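Local coordinates for protein cytochrome P450 (Picrophilus torridus, PDB 2RFB) that probably acts as a haem-dependent monooxygenase that inserts one atom of molecular oxygen into an organic substrate, at residues E97-L102 / T192-I197; Q233-R238 / V257-G262; H55-D60 / S167-K172. One frame throughout, in Å; residues are numbered along the deposited sequence.

Interaction 1: residues E97-L102 / T192-I197; sequences EYAVRL and TTTNLI. With HEM (protoporphyrin IX containing Fe), chain G.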
# COMPACT_ATOMS: atom_id res chain seq x y z
N GLU A 97 -4.60 -10.92 13.77
CA GLU A 97 -4.36 -12.36 13.64
C GLU A 97 -4.45 -12.84 12.20
O GLU A 97 -4.04 -13.95 11.90
CB GLU A 97 -5.31 -13.17 14.51
CG GLU A 97 -5.17 -12.86 15.97
CD GLU A 97 -3.73 -13.03 16.51
OE1 GLU A 97 -3.15 -14.15 16.31
OE2 GLU A 97 -3.21 -12.06 17.15
N TYR A 98 -4.99 -12.03 11.30
CA TYR A 98 -5.02 -12.45 9.94
C TYR A 98 -4.51 -11.34 9.05
O TYR A 98 -3.58 -11.50 8.31
CB TYR A 98 -6.43 -12.87 9.51
CG TYR A 98 -6.45 -13.29 8.02
CD1 TYR A 98 -6.11 -14.59 7.62
CD2 TYR A 98 -6.78 -12.36 7.04
CE1 TYR A 98 -6.11 -14.94 6.24
CE2 TYR A 98 -6.81 -12.70 5.73
CZ TYR A 98 -6.48 -13.97 5.32
OH TYR A 98 -6.51 -14.23 3.99
N ALA A 99 -5.13 -10.18 9.12
CA ALA A 99 -4.83 -9.13 8.14
C ALA A 99 -3.41 -8.49 8.25
O ALA A 99 -2.83 -8.15 7.23
CB ALA A 99 -5.97 -8.06 8.13
N VAL A 100 -2.85 -8.36 9.46
CA VAL A 100 -1.45 -7.91 9.63
C VAL A 100 -0.45 -9.02 9.29
O VAL A 100 0.64 -8.76 8.82
CB VAL A 100 -1.18 -7.42 11.10
CG1 VAL A 100 0.33 -7.58 11.57
CG2 VAL A 100 -1.67 -6.02 11.31
N ARG A 101 -0.80 -10.27 9.57
CA ARG A 101 0.22 -11.32 9.49
C ARG A 101 0.47 -11.80 8.07
O ARG A 101 1.56 -12.33 7.74
CB ARG A 101 -0.14 -12.51 10.39
CG ARG A 101 -0.27 -12.19 11.89
CD ARG A 101 0.32 -13.34 12.74
NE ARG A 101 -0.68 -14.12 13.47
CZ ARG A 101 -0.57 -15.42 13.80
NH1 ARG A 101 0.48 -16.15 13.43
NH2 ARG A 101 -1.54 -16.00 14.48
N LEU A 102 -0.56 -11.64 7.25
CA LEU A 102 -0.54 -12.18 5.90
C LEU A 102 0.50 -11.43 5.07
O LEU A 102 1.45 -12.04 4.60
CB LEU A 102 -1.95 -12.16 5.26
CG LEU A 102 -2.01 -12.47 3.76
CD1 LEU A 102 -1.92 -13.97 3.49
CD2 LEU A 102 -3.28 -11.93 3.13
N THR A 192 -1.15 -1.00 4.16
CA THR A 192 -2.12 -0.80 3.13
C THR A 192 -2.89 -2.07 2.82
O THR A 192 -4.09 -2.02 2.69
CB THR A 192 -1.52 -0.25 1.82
OG1 THR A 192 -0.42 -1.08 1.41
CG2 THR A 192 -1.04 1.14 1.98
N THR A 193 -2.21 -3.21 2.69
CA THR A 193 -2.87 -4.50 2.44
C THR A 193 -3.73 -4.91 3.63
O THR A 193 -4.75 -5.62 3.47
CB THR A 193 -1.83 -5.61 2.16
OG1 THR A 193 -1.07 -5.29 1.00
CG2 THR A 193 -2.50 -6.93 1.90
N THR A 194 -3.29 -4.54 4.84
CA THR A 194 -4.02 -4.95 6.02
C THR A 194 -5.30 -4.12 6.00
O THR A 194 -6.41 -4.60 6.33
CB THR A 194 -3.20 -4.69 7.32
OG1 THR A 194 -1.98 -5.43 7.29
CG2 THR A 194 -3.98 -5.08 8.57
N ASN A 195 -5.16 -2.85 5.66
CA ASN A 195 -6.32 -1.96 5.68
C ASN A 195 -7.36 -2.40 4.62
O ASN A 195 -8.54 -2.42 4.89
CB ASN A 195 -5.86 -0.51 5.59
CG ASN A 195 -5.21 -0.01 6.90
OD1 ASN A 195 -5.42 -0.56 8.00
ND2 ASN A 195 -4.47 1.08 6.80
N LEU A 196 -6.91 -2.83 3.46
CA LEU A 196 -7.80 -3.30 2.39
C LEU A 196 -8.60 -4.53 2.79
O LEU A 196 -9.80 -4.63 2.51
CB LEU A 196 -7.01 -3.63 1.12
CG LEU A 196 -7.83 -4.02 -0.14
CD1 LEU A 196 -8.77 -2.89 -0.59
CD2 LEU A 196 -6.92 -4.42 -1.29
N ILE A 197 -7.92 -5.47 3.42
CA ILE A 197 -8.56 -6.68 3.86
C ILE A 197 -9.72 -6.35 4.79
O ILE A 197 -10.83 -6.86 4.60
CB ILE A 197 -7.57 -7.68 4.47
CG1 ILE A 197 -6.69 -8.25 3.37
CG2 ILE A 197 -8.32 -8.81 5.20
CD1 ILE A 197 -5.40 -8.94 3.86
CHA HEM G . 3.55 3.53 -4.17
CHB HEM G . -1.07 2.83 -2.60
CHC HEM G . 0.21 -1.86 -1.62
CHD HEM G . 4.93 -0.99 -2.49
C1A HEM G . 2.19 3.71 -3.87
C2A HEM G . 1.43 4.91 -4.13
C3A HEM G . 0.15 4.68 -3.68
C4A HEM G . 0.12 3.36 -3.18
CMA HEM G . -1.18 5.59 -3.66
CAA HEM G . 2.00 6.20 -4.81
CBA HEM G . 2.57 7.21 -3.78
CGA HEM G . 2.95 8.41 -4.60
O1A HEM G . 2.55 8.53 -5.81
O2A HEM G . 3.66 9.27 -4.03
C1B HEM G . -1.14 1.47 -2.22
C2B HEM G . -2.32 0.72 -1.88
C3B HEM G . -1.87 -0.55 -1.62
C4B HEM G . -0.47 -0.61 -1.79
CMB HEM G . -3.77 1.37 -1.86
CAB HEM G . -2.48 -1.97 -1.16
CBB HEM G . -3.85 -2.34 -1.31
C1C HEM G . 1.60 -2.17 -1.83
C2C HEM G . 2.39 -3.41 -1.74
C3C HEM G . 3.69 -3.09 -1.98
C4C HEM G . 3.76 -1.70 -2.19
CMC HEM G . 1.97 -4.92 -1.42
CAC HEM G . 4.93 -4.06 -2.05
CBC HEM G . 6.04 -3.86 -1.32
C1D HEM G . 4.97 0.34 -3.04
C2D HEM G . 6.16 1.03 -3.48
C3D HEM G . 5.69 2.41 -3.96
C4D HEM G . 4.29 2.40 -3.80
CMD HEM G . 7.65 0.54 -3.44
CAD HEM G . 6.44 3.65 -4.54
CBD HEM G . 6.63 3.41 -6.06
CGD HEM G . 7.37 4.55 -6.68
O1D HEM G . 7.47 5.63 -6.01
O2D HEM G . 7.86 4.39 -7.84
NA HEM G . 1.35 2.76 -3.29
NB HEM G . 0.00 0.61 -2.18
NC HEM G . 2.51 -1.16 -2.12
ND HEM G . 3.86 1.19 -3.24
FE HEM G . 1.97 0.77 -2.90
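Thr194 and Ala99 meet where the two backbones come nearest, and the threonine presents both of its branches. Its OG1 lies 2.9 Å from Ala99 O, but its one proton also has Asn190 O, a turn earlier, within reach, so the polar link between the segments is not certain. With OG1 beside the backbone N (chi1 -60°), CG2 is left to face the neighbouring segment, 3.6 Å from Ala99 CB and 3.7 Å from Val100 CG2.

One turn further, Ile197 extends this apolar patch. Its CG2 touches Ala99 CB at 3.8 Å and comes to the edge of the Tyr98 ring, near its plane, with CE2 as the nearest atom at 4.2 Å. The other branch ends in CD1, 3.7 Å from Leu102 CD2, and these two side chains cross at about a right angle. Ala99 thus fits between the methyl groups of Thr194 and Ile197, residues three apart on one helix face.

Further out, Tyr98 is held by a hydrogen bond from its OH group to Ser82 and packs on helices 75-86 and 298-315. Another face of helix 175-206 looks to the haem: Thr192 OG1 is 3.2 Å from the meso carbon CHC, and Leu196 CD2 is 3.7 Å from the vinyl carbon CBB.

Residues Gly188 to Thr193 carry the Gly-Gly-X-Glu-Thr-Thr signature of the long I-helix of P450s. The contact joins that helix to the break between helices 94-99 and 101-111, in the region of the E-helix, with the D- and L-helices alongside, within the helical core of the P450 fold.

Interaction 2: residues Q233-R238 / V257-G262; sequences QFLPHR and VIVYLG. With HEM (protoporphyrin IX containing Fe), chain G.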
# COMPACT_ATOMS: atom_id res chain seq x y z
N GLN A 233 -5.95 7.63 1.79
CA GLN A 233 -6.92 8.68 1.51
C GLN A 233 -6.36 9.89 0.82
O GLN A 233 -7.06 10.55 0.02
CB GLN A 233 -7.67 9.07 2.79
CG GLN A 233 -8.58 7.95 3.33
CD GLN A 233 -9.81 7.76 2.45
OE1 GLN A 233 -10.68 8.65 2.37
NE2 GLN A 233 -9.88 6.62 1.75
N PHE A 234 -5.11 10.24 1.15
CA PHE A 234 -4.40 11.34 0.48
C PHE A 234 -2.90 11.14 0.46
O PHE A 234 -2.37 10.33 1.22
CB PHE A 234 -4.79 12.71 1.03
CG PHE A 234 -4.40 12.95 2.47
CD1 PHE A 234 -3.17 13.52 2.79
CD2 PHE A 234 -5.28 12.65 3.52
CE1 PHE A 234 -2.81 13.81 4.14
CE2 PHE A 234 -4.94 12.93 4.83
CZ PHE A 234 -3.66 13.50 5.14
N LEU A 235 -2.21 11.82 -0.47
CA LEU A 235 -0.76 11.81 -0.58
C LEU A 235 -0.36 13.25 -0.30
O LEU A 235 -0.66 14.10 -1.12
CB LEU A 235 -0.35 11.49 -1.99
CG LEU A 235 -0.83 10.13 -2.39
CD1 LEU A 235 -0.51 9.93 -3.88
CD2 LEU A 235 -0.14 9.01 -1.49
N PRO A 236 0.30 13.52 0.83
CA PRO A 236 0.65 14.91 1.16
C PRO A 236 1.90 15.48 0.50
O PRO A 236 2.12 16.70 0.53
CB PRO A 236 0.85 14.88 2.70
CG PRO A 236 1.25 13.47 3.03
CD PRO A 236 0.73 12.57 1.88
N HIS A 237 2.74 14.64 -0.09
CA HIS A 237 4.06 15.15 -0.49
C HIS A 237 4.21 15.36 -1.99
O HIS A 237 4.68 14.46 -2.68
CB HIS A 237 5.17 14.25 0.09
CG HIS A 237 5.22 14.26 1.59
ND1 HIS A 237 5.22 15.43 2.33
CD2 HIS A 237 5.22 13.25 2.50
CE1 HIS A 237 5.24 15.15 3.62
NE2 HIS A 237 5.25 13.83 3.75
N ARG A 238 3.71 16.49 -2.50
CA ARG A 238 4.05 16.95 -3.86
C ARG A 238 4.37 18.40 -3.71
O ARG A 238 3.78 19.08 -2.88
CB ARG A 238 2.91 16.82 -4.88
CG ARG A 238 2.49 15.38 -5.29
CD ARG A 238 3.65 14.56 -5.70
NE ARG A 238 3.38 13.44 -6.59
CZ ARG A 238 3.16 12.18 -6.21
NH1 ARG A 238 3.03 11.83 -4.91
NH2 ARG A 238 3.01 11.25 -7.13
N VAL A 257 1.35 20.48 -2.42
CA VAL A 257 0.15 20.11 -3.12
C VAL A 257 -0.32 18.78 -2.60
O VAL A 257 0.36 17.76 -2.78
CB VAL A 257 0.42 19.97 -4.60
CG1 VAL A 257 -0.82 19.48 -5.29
CG2 VAL A 257 0.76 21.34 -5.18
N ILE A 258 -1.45 18.78 -1.91
CA ILE A 258 -1.96 17.53 -1.36
C ILE A 258 -3.16 17.04 -2.20
O ILE A 258 -4.11 17.77 -2.45
CB ILE A 258 -2.41 17.65 0.11
CG1 ILE A 258 -1.39 18.39 0.99
CG2 ILE A 258 -2.77 16.25 0.67
CD1 ILE A 258 -1.75 18.42 2.55
N VAL A 259 -3.14 15.78 -2.53
CA VAL A 259 -3.97 15.19 -3.52
C VAL A 259 -4.79 14.08 -2.80
O VAL A 259 -4.20 13.22 -2.08
CB VAL A 259 -2.99 14.69 -4.58
CG1 VAL A 259 -3.12 13.29 -4.88
CG2 VAL A 259 -2.98 15.63 -5.82
N TYR A 260 -6.12 14.14 -2.92
CA TYR A 260 -7.02 13.28 -2.18
C TYR A 260 -7.59 12.17 -3.02
O TYR A 260 -8.51 12.41 -3.75
CB TYR A 260 -8.12 14.07 -1.53
CG TYR A 260 -7.62 14.99 -0.42
CD1 TYR A 260 -6.90 16.12 -0.72
CD2 TYR A 260 -7.89 14.72 0.92
CE1 TYR A 260 -6.45 16.96 0.28
CE2 TYR A 260 -7.43 15.57 1.96
CZ TYR A 260 -6.72 16.67 1.63
OH TYR A 260 -6.28 17.53 2.60
N LEU A 261 -7.08 10.96 -2.83
CA LEU A 261 -7.40 9.80 -3.69
C LEU A 261 -8.80 9.29 -3.40
O LEU A 261 -9.55 8.93 -4.31
CB LEU A 261 -6.42 8.63 -3.42
CG LEU A 261 -4.93 8.99 -3.53
CD1 LEU A 261 -4.08 7.74 -3.24
CD2 LEU A 261 -4.52 9.65 -4.90
N GLY A 262 -9.13 9.24 -2.11
CA GLY A 262 -10.40 8.72 -1.73
C GLY A 262 -11.50 9.60 -2.28
O GLY A 262 -12.51 9.12 -2.82
CHA HEM G . 3.55 3.53 -4.17
CHB HEM G . -1.07 2.83 -2.60
CHC HEM G . 0.21 -1.86 -1.62
CHD HEM G . 4.93 -0.99 -2.49
C1A HEM G . 2.19 3.71 -3.87
C2A HEM G . 1.43 4.91 -4.13
C3A HEM G . 0.15 4.68 -3.68
C4A HEM G . 0.12 3.36 -3.18
CMA HEM G . -1.18 5.59 -3.66
CAA HEM G . 2.00 6.20 -4.81
CBA HEM G . 2.57 7.21 -3.78
CGA HEM G . 2.95 8.41 -4.60
O1A HEM G . 2.55 8.53 -5.81
O2A HEM G . 3.66 9.27 -4.03
C1B HEM G . -1.14 1.47 -2.22
C2B HEM G . -2.32 0.72 -1.88
C3B HEM G . -1.87 -0.55 -1.62
C4B HEM G . -0.47 -0.61 -1.79
CMB HEM G . -3.77 1.37 -1.86
CAB HEM G . -2.48 -1.97 -1.16
CBB HEM G . -3.85 -2.34 -1.31
C1C HEM G . 1.60 -2.17 -1.83
C2C HEM G . 2.39 -3.41 -1.74
C3C HEM G . 3.69 -3.09 -1.98
C4C HEM G . 3.76 -1.70 -2.19
CMC HEM G . 1.97 -4.92 -1.42
CAC HEM G . 4.93 -4.06 -2.05
CBC HEM G . 6.04 -3.86 -1.32
C1D HEM G . 4.97 0.34 -3.04
C2D HEM G . 6.16 1.03 -3.48
C3D HEM G . 5.69 2.41 -3.96
C4D HEM G . 4.29 2.40 -3.80
CMD HEM G . 7.65 0.54 -3.44
CAD HEM G . 6.44 3.65 -4.54
CBD HEM G . 6.63 3.41 -6.06
CGD HEM G . 7.37 4.55 -6.68
O1D HEM G . 7.47 5.63 -6.01
O2D HEM G . 7.86 4.39 -7.84
NA HEM G . 1.35 2.76 -3.29
NB HEM G . 0.00 0.61 -2.18
NC HEM G . 2.51 -1.16 -2.12
ND HEM G . 3.86 1.19 -3.24
FE HEM G . 1.97 0.77 -2.90
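Arg238 and Val257 close one end of this pairing, Arg238 O accepting Val257 N at 2.8 Å. In the middle, Leu235 N reaches Val259 O at 2.9 Å, while the return bond from Val259 N to Leu235 O is weak; together they make a single antiparallel, hydrogen-bonded bridge. At the far end Gln233 O receives two amides that begin helix 261-264, Gly262 N at 3.2 Å in a nearly straight bond (173°) and Leu261 N weakly.

Past its backbone link, the Arg238 chain bends at chi2 and leads away to the haem. NH1 bonds to propionate oxygen O2A at 2.8 Å and NH2 to O1A at 3.1 Å, a two-pronged grip with the carboxylate carbon in the guanidinium plane.

Packing divides around the bridge. Toward the haem, Leu235 CG meets Leu261 CD1 at 4.1 Å; Leu235 packs on the propionate arm that Arg238 holds, and Leu261 CD1 on the ring methyl CMA. On another side Phe234 lies between Ile258 and Tyr260: its CD1 is 3.5 Å from Ile258 CG2, and its CB makes a CH-pi contact over the Tyr260 face, 4.0 Å from the centroid. The Tyr260 OH group bonds onward to His14.

Paired bonds to both oxygens should fix the rotation of this propionate and probably stabilise its negative charge, while the bond from Val257 N to Arg238 O helps hold the backbone from which the arginine sets out.

Interaction 3: residues H55-D60 / S167-K172; sequences HKEFRD and SLKNRK. With HEM (protoporphyrin IX containing Fe), chain G.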
# COMPACT_ATOMS: atom_id res chain seq x y z
N HIS A 55 14.85 8.34 -10.05
CA HIS A 55 13.82 7.43 -9.53
C HIS A 55 13.67 6.16 -10.38
O HIS A 55 13.40 5.10 -9.85
CB HIS A 55 12.47 8.18 -9.38
CG HIS A 55 11.25 7.35 -9.66
ND1 HIS A 55 10.42 6.88 -8.65
CD2 HIS A 55 10.71 6.91 -10.82
CE1 HIS A 55 9.42 6.20 -9.19
NE2 HIS A 55 9.59 6.20 -10.51
N LYS A 56 13.84 6.28 -11.69
CA LYS A 56 13.60 5.16 -12.62
C LYS A 56 14.72 4.15 -12.47
O LYS A 56 14.50 2.93 -12.49
CB LYS A 56 13.55 5.69 -14.07
CG LYS A 56 13.15 4.67 -15.13
CD LYS A 56 13.38 5.22 -16.54
CE LYS A 56 13.10 4.17 -17.61
NZ LYS A 56 14.25 3.21 -17.80
N GLU A 57 15.92 4.69 -12.32
CA GLU A 57 17.10 3.89 -12.05
C GLU A 57 16.84 3.03 -10.83
O GLU A 57 17.04 1.82 -10.88
CB GLU A 57 18.35 4.77 -11.87
CG GLU A 57 18.75 5.54 -13.12
CD GLU A 57 20.06 6.33 -12.96
OE1 GLU A 57 20.88 5.94 -12.09
OE2 GLU A 57 20.27 7.31 -13.73
N PHE A 58 16.37 3.63 -9.76
CA PHE A 58 16.04 2.88 -8.54
C PHE A 58 14.90 1.90 -8.76
O PHE A 58 15.05 0.73 -8.50
CB PHE A 58 15.74 3.81 -7.37
CG PHE A 58 16.96 4.29 -6.67
CD1 PHE A 58 17.65 5.42 -7.12
CD2 PHE A 58 17.44 3.64 -5.54
CE1 PHE A 58 18.81 5.88 -6.47
CE2 PHE A 58 18.59 4.10 -4.88
CZ PHE A 58 19.27 5.21 -5.35
N ARG A 59 13.76 2.36 -9.28
CA ARG A 59 12.61 1.44 -9.45
C ARG A 59 12.89 0.21 -10.37
O ARG A 59 12.37 -0.87 -10.10
CB ARG A 59 11.34 2.21 -9.84
CG ARG A 59 10.07 1.39 -9.91
CD ARG A 59 8.92 2.26 -10.40
NE ARG A 59 7.71 1.50 -10.74
CZ ARG A 59 6.49 1.75 -10.27
NH1 ARG A 59 6.26 2.75 -9.41
NH2 ARG A 59 5.47 1.00 -10.68
N ASP A 60 13.72 0.37 -11.41
CA ASP A 60 14.02 -0.73 -12.37
C ASP A 60 14.70 -1.97 -11.72
O ASP A 60 14.51 -3.11 -12.17
CB ASP A 60 14.89 -0.26 -13.56
CG ASP A 60 14.12 0.64 -14.58
OD1 ASP A 60 14.80 1.31 -15.41
OD2 ASP A 60 12.87 0.68 -14.59
N SER A 167 23.20 -2.43 -9.39
CA SER A 167 23.70 -1.08 -9.48
C SER A 167 22.63 -0.40 -10.32
O SER A 167 21.68 -1.05 -10.77
CB SER A 167 25.01 -1.06 -10.25
OG SER A 167 24.75 -0.82 -11.63
N LEU A 168 22.78 0.89 -10.56
CA LEU A 168 22.11 1.44 -11.72
C LEU A 168 22.85 2.66 -12.24
O LEU A 168 23.10 3.61 -11.50
CB LEU A 168 20.60 1.70 -11.46
CG LEU A 168 19.55 1.32 -12.55
CD1 LEU A 168 19.95 1.78 -14.03
CD2 LEU A 168 19.13 -0.18 -12.53
N LYS A 169 23.22 2.59 -13.53
CA LYS A 169 23.86 3.68 -14.29
C LYS A 169 25.11 4.22 -13.61
O LYS A 169 25.04 5.12 -12.78
CB LYS A 169 22.87 4.83 -14.60
CG LYS A 169 23.31 5.67 -15.81
CD LYS A 169 23.10 7.20 -15.66
CE LYS A 169 24.04 7.97 -16.63
NZ LYS A 169 23.69 9.41 -16.89
N ASN A 170 26.25 3.65 -13.96
CA ASN A 170 27.56 4.17 -13.56
C ASN A 170 27.70 4.46 -12.05
O ASN A 170 28.20 5.53 -11.67
CB ASN A 170 27.91 5.43 -14.38
CG ASN A 170 29.41 5.58 -14.63
OD1 ASN A 170 30.05 4.69 -15.18
ND2 ASN A 170 29.96 6.73 -14.23
N ARG A 171 27.27 3.51 -11.21
CA ARG A 171 27.35 3.64 -9.75
C ARG A 171 26.69 2.49 -9.00
O ARG A 171 25.53 2.16 -9.25
CB ARG A 171 26.67 4.94 -9.31
CG ARG A 171 26.86 5.30 -7.88
CD ARG A 171 25.72 6.16 -7.41
NE ARG A 171 25.61 6.04 -5.97
CZ ARG A 171 24.47 6.13 -5.28
NH1 ARG A 171 23.31 6.36 -5.89
NH2 ARG A 171 24.52 6.00 -3.97
N LYS A 172 27.43 1.93 -8.04
CA LYS A 172 26.97 0.87 -7.14
C LYS A 172 25.97 1.40 -6.12
O LYS A 172 26.04 2.56 -5.71
CB LYS A 172 28.14 0.30 -6.34
CG LYS A 172 29.27 -0.35 -7.13
CD LYS A 172 30.10 -1.23 -6.18
CE LYS A 172 30.86 -2.35 -6.91
NZ LYS A 172 31.07 -3.54 -6.01
CHA HEM G . 3.55 3.53 -4.17
CHB HEM G . -1.07 2.83 -2.60
CHC HEM G . 0.21 -1.86 -1.62
CHD HEM G . 4.93 -0.99 -2.49
C1A HEM G . 2.19 3.71 -3.87
C2A HEM G . 1.43 4.91 -4.13
C3A HEM G . 0.15 4.68 -3.68
C4A HEM G . 0.12 3.36 -3.18
CMA HEM G . -1.18 5.59 -3.66
CAA HEM G . 2.00 6.20 -4.81
CBA HEM G . 2.57 7.21 -3.78
CGA HEM G . 2.95 8.41 -4.60
O1A HEM G . 2.55 8.53 -5.81
O2A HEM G . 3.66 9.27 -4.03
C1B HEM G . -1.14 1.47 -2.22
C2B HEM G . -2.32 0.72 -1.88
C3B HEM G . -1.87 -0.55 -1.62
C4B HEM G . -0.47 -0.61 -1.79
CMB HEM G . -3.77 1.37 -1.86
CAB HEM G . -2.48 -1.97 -1.16
CBB HEM G . -3.85 -2.34 -1.31
C1C HEM G . 1.60 -2.17 -1.83
C2C HEM G . 2.39 -3.41 -1.74
C3C HEM G . 3.69 -3.09 -1.98
C4C HEM G . 3.76 -1.70 -2.19
CMC HEM G . 1.97 -4.92 -1.42
CAC HEM G . 4.93 -4.06 -2.05
CBC HEM G . 6.04 -3.86 -1.32
C1D HEM G . 4.97 0.34 -3.04
C2D HEM G . 6.16 1.03 -3.48
C3D HEM G . 5.69 2.41 -3.96
C4D HEM G . 4.29 2.40 -3.80
CMD HEM G . 7.65 0.54 -3.44
CAD HEM G . 6.44 3.65 -4.54
CBD HEM G . 6.63 3.41 -6.06
CGD HEM G . 7.37 4.55 -6.68
O1D HEM G . 7.47 5.63 -6.01
O2D HEM G . 7.86 4.39 -7.84
NA HEM G . 1.35 2.76 -3.29
NB HEM G . 0.00 0.61 -2.18
NC HEM G . 2.51 -1.16 -2.12
ND HEM G . 3.86 1.19 -3.24
FE HEM G . 1.97 0.77 -2.90
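Glu57 meets Leu168 and Lys169 through its aliphatic stem and its carboxylate in turn. The apolar part is the leucine: Leu168 CG packs 3.7 Å from Glu57 CB, the two side chains crossing at a slant, and its CG and CD2 also lie close to Glu57 O.

The carboxylate, carried out from the helix by an extended chain (chi2 -176°), reaches the carbon stem of Lys169 and not its amine. Glu57 OE1 is 3.4 Å from Lys169 CB and OE2 is 3.4 Å from CD, whereas OE2 and NZ stand 5.1 Å apart, too far for a salt bridge though the opposite charges may still attract. OE1 also sits 3.3 Å from Leu168 O, two acceptors side by side, which probably disfavours a closer fit. Shortening Glu57 to an alanine, which removes the carboxylate, would probably open a gap beside the Lys169 stem and leave Leu168 less covered.

Among the cationic groups, Arg171 NH1 comes 4.2 Å from Phe58 CZ, while its NH2 forms a salt bridge with Glu177. Along the helix, Lys56 NZ pairs with Asp60 OD1 at 3.1 Å on the syn lone pair, one turn apart.

Contacts with the haem leave from another side of the helix. Arg59, extended from CG to NE, directs NH1 to propionate oxygen O2D, whose place is less sure, and also to Met294 O; His55 is a further haem-binding residue. Helix 52-66 thus occupies the place of the P450 C-helix, with Arg59 and His55 at a haem propionate, and is touched at Glu57 and its neighbours by the loop that precedes the long I-helix.

In the fold
All three contacts border the one haem, whose iron has Cys295 as axial ligand, yet none touches another. Interaction 1 reaches the vinyl side from the I-helix; interactions 2 and 3 supply arginines to the two propionates, Arg238 to one and Arg59 to the other, with His293 also hydrogen-bonded to the haem. Their centres lie about 22 Å (1 and 2), about 27 Å (2 and 3) and about 31 Å (1 and 3) apart, and nearest atoms are about 8 Å apart for interactions 1 and 2 as for 2 and 3. Along the chain, interactions 1 and 3 alternate: the loop 167-172 runs into the helix that carries 192-197.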